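Putative creatinine amidohydrolase (Bacteroides fragilis, PDB 3LUB) probably hydrolyses carbon-nitrogen bonds in linear amides at a two-zinc site, as a member of the creatininase superfamily. Local coordinates at residues Glu32-His37 and Asp162-Ser167. Sequence-based numbering, arbitrary orientation.
Sequences EPHNLH and DHAGES. With ZN (zinc ion), chain B; ZN (zinc ion), chain C.
His163 reaches from the turn before helix 166-175 into the loop 32-37, its imidazole lying between the backbone of Pro33 and the two zinc ions. From CB, CG is set anti to the backbone N (chi1 179°), which carries the ring across the side chain of His34 at about a right angle. CD2 faces Pro33 O more distantly than its neighbour in the ring: His163 NE2 donates to Pro33 O at 2.9 Å, and the bond is nearly straight (163°), lies in both the ring and carbonyl planes, and uses a carbonyl lone pair. CE1 sits over one face of the His34 ring, offset toward its rim, 3.2 Å from His34 NE2, and 3.2 Å from Glu32 OE1. The two imidazole planes are inclined at 42°, an oblique pairing. His163 ND1 meets in its ring plane, at 2.9 Å, the water that bridges the zincs.

Glu32 OE1 binds one zinc with Asp43, which spans both metals, His120 and the bridging water, while Glu32 OE2 is held by Gln81. His34 NE2 binds the other at 2.2 Å, with Asp43, Glu168 and the same water; its ND1 donates to Glu32 O, fixing the ring's rotation. Next along the chain, the Ala164 methyl lies over one face of the His163 ring, toward its rim, and presses on the His34-Asn35 peptide, 3.3 Å from His34 C; a water links Asn35 ND2 to Ala164 O.

His163 NE2 is committed to Pro33 O, which holds ND1 against the bridging water, consistent with a second-shell residue that positions the water shared by the two metals.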
loop_
_atom_site.group_PDB
_atom_site.type_symbol
_atom_site.label_atom_id
_atom_site.label_comp_id
_atom_site.label_asym_id
_atom_site.label_seq_id
_atom_site.Cartn_x
_atom_site.Cartn_y
_atom_site.Cartn_z
ATOM N N GLU F 32 8.221 19.513 -16.056
ATOM C CA GLU F 32 9.044 18.866 -17.068
ATOM C C GLU F 32 9.711 19.896 -17.960
ATOM O O GLU F 32 9.035 20.739 -18.524
ATOM C CB GLU F 32 8.171 17.963 -17.947
ATOM C CG GLU F 32 8.935 17.088 -18.933
ATOM C CD GLU F 32 8.042 16.375 -19.924
ATOM O OE1 GLU F 32 6.938 16.905 -20.199
ATOM O OE2 GLU F 32 8.439 15.303 -20.443
ATOM N N PRO F 33 11.039 19.816 -18.104
ATOM C CA PRO F 33 11.717 20.684 -19.055
ATOM C C PRO F 33 11.192 20.451 -20.501
ATOM O O PRO F 33 10.933 19.311 -20.887
ATOM C CB PRO F 33 13.180 20.268 -18.947
ATOM C CG PRO F 33 13.299 19.454 -17.706
ATOM C CD PRO F 33 11.961 18.910 -17.409
ATOM N N HIS F 34 11.038 21.550 -21.238
ATOM C CA HIS F 34 10.530 21.575 -22.599
ATOM C C HIS F 34 11.494 22.306 -23.513
ATOM O O HIS F 34 11.332 23.497 -23.747
ATOM C CB HIS F 34 9.185 22.284 -22.603
ATOM C CG HIS F 34 8.057 21.365 -22.272
ATOM N ND1 HIS F 34 7.862 20.849 -21.001
ATOM C CD2 HIS F 34 7.112 20.811 -23.061
ATOM C CE1 HIS F 34 6.803 20.057 -21.019
ATOM N NE2 HIS F 34 6.337 20.011 -22.260
ATOM N N ASN F 35 12.506 21.607 -24.017
ATOM C CA ASN F 35 13.604 22.268 -24.705
ATOM C C ASN F 35 14.147 23.344 -23.745
ATOM O O ASN F 35 13.980 23.232 -22.544
ATOM C CB ASN F 35 13.076 22.848 -26.016
ATOM C CG ASN F 35 14.166 23.158 -27.033
ATOM O OD1 ASN F 35 15.123 23.864 -26.727
ATOM N ND2 ASN F 35 13.986 22.676 -28.265
ATOM N N LEU F 36 14.744 24.417 -24.263
ATOM C CA LEU F 36 15.257 25.476 -23.421
ATOM C C LEU F 36 14.293 26.605 -23.277
ATOM O O LEU F 36 14.477 27.450 -22.423
ATOM C CB LEU F 36 16.599 25.998 -23.982
ATOM C CG LEU F 36 17.742 24.985 -24.214
ATOM C CD1 LEU F 36 18.838 25.636 -25.049
ATOM C CD2 LEU F 36 18.305 24.458 -22.898
ATOM N N HIS F 37 13.238 26.625 -24.074
ATOM C CA HIS F 37 12.467 27.863 -24.278
ATOM C C HIS F 37 11.036 27.836 -23.739
ATOM O O HIS F 37 10.433 28.904 -23.544
ATOM C CB HIS F 37 12.431 28.220 -25.760
ATOM C CG HIS F 37 11.672 27.240 -26.591
ATOM N ND1 HIS F 37 11.970 25.896 -26.608
ATOM C CD2 HIS F 37 10.621 27.408 -27.427
ATOM C CE1 HIS F 37 11.125 25.277 -27.416
ATOM N NE2 HIS F 37 10.294 26.172 -27.920
ATOM N N ASP F 162 7.498 15.770 -31.237
ATOM C CA ASP F 162 6.999 14.961 -30.119
ATOM C C ASP F 162 6.988 15.711 -28.780
ATOM O O ASP F 162 6.113 15.470 -27.967
ATOM C CB ASP F 162 7.828 13.673 -29.946
ATOM C CG ASP F 162 7.701 12.712 -31.125
ATOM O OD1 ASP F 162 6.600 12.629 -31.730
ATOM O OD2 ASP F 162 8.712 12.033 -31.441
ATOM N N HIS F 163 7.955 16.590 -28.531
ATOM C CA HIS F 163 8.046 17.239 -27.226
ATOM C C HIS F 163 8.669 18.626 -27.342
ATOM O O HIS F 163 9.808 18.750 -27.776
ATOM C CB HIS F 163 8.849 16.361 -26.269
ATOM C CG HIS F 163 9.023 16.963 -24.920
ATOM N ND1 HIS F 163 7.979 17.110 -24.035
ATOM C CD2 HIS F 163 10.112 17.473 -24.305
ATOM C CE1 HIS F 163 8.420 17.682 -22.933
ATOM N NE2 HIS F 163 9.709 17.908 -23.064
ATOM N N ALA F 164 7.925 19.660 -26.937
ATOM C CA ALA F 164 8.438 21.039 -26.959
ATOM C C ALA F 164 8.787 21.464 -28.401
ATOM O O ALA F 164 9.701 22.243 -28.621
ATOM C CB ALA F 164 9.682 21.178 -26.063
ATOM N N GLY F 165 8.055 20.931 -29.360
ATOM C CA GLY F 165 8.354 21.106 -30.768
ATOM C C GLY F 165 7.525 22.225 -31.317
ATOM O O GLY F 165 7.167 23.141 -30.588
ATOM N N GLU F 166 7.198 22.144 -32.601
ATOM C CA GLU F 166 6.559 23.252 -33.277
ATOM C C GLU F 166 5.170 23.463 -32.780
ATOM O O GLU F 166 4.771 24.589 -32.564
ATOM C CB GLU F 166 6.566 23.060 -34.805
ATOM C CG GLU F 166 6.221 24.346 -35.589
ATOM C CD GLU F 166 6.226 24.136 -37.100
ATOM O OE1 GLU F 166 7.178 23.515 -37.602
ATOM O OE2 GLU F 166 5.277 24.586 -37.762
ATOM N N SER F 167 4.422 22.387 -32.603
ATOM C CA SER F 167 3.039 22.460 -32.181
ATOM C C SER F 167 2.860 22.987 -30.752
ATOM O O SER F 167 2.001 23.859 -30.502
ATOM C CB SER F 167 2.397 21.068 -32.301
ATOM O OG SER F 167 3.201 20.081 -31.669
HETATM ZN ZN ZN B . 5.231 16.188 -21.481
HETATM ZN ZN ZN C . 4.646 19.087 -23.265
HETATM O O HOH W 1 12.045 20.794 -28.925
HETATM O O HOH W 2 5.111 17.114 -23.765
#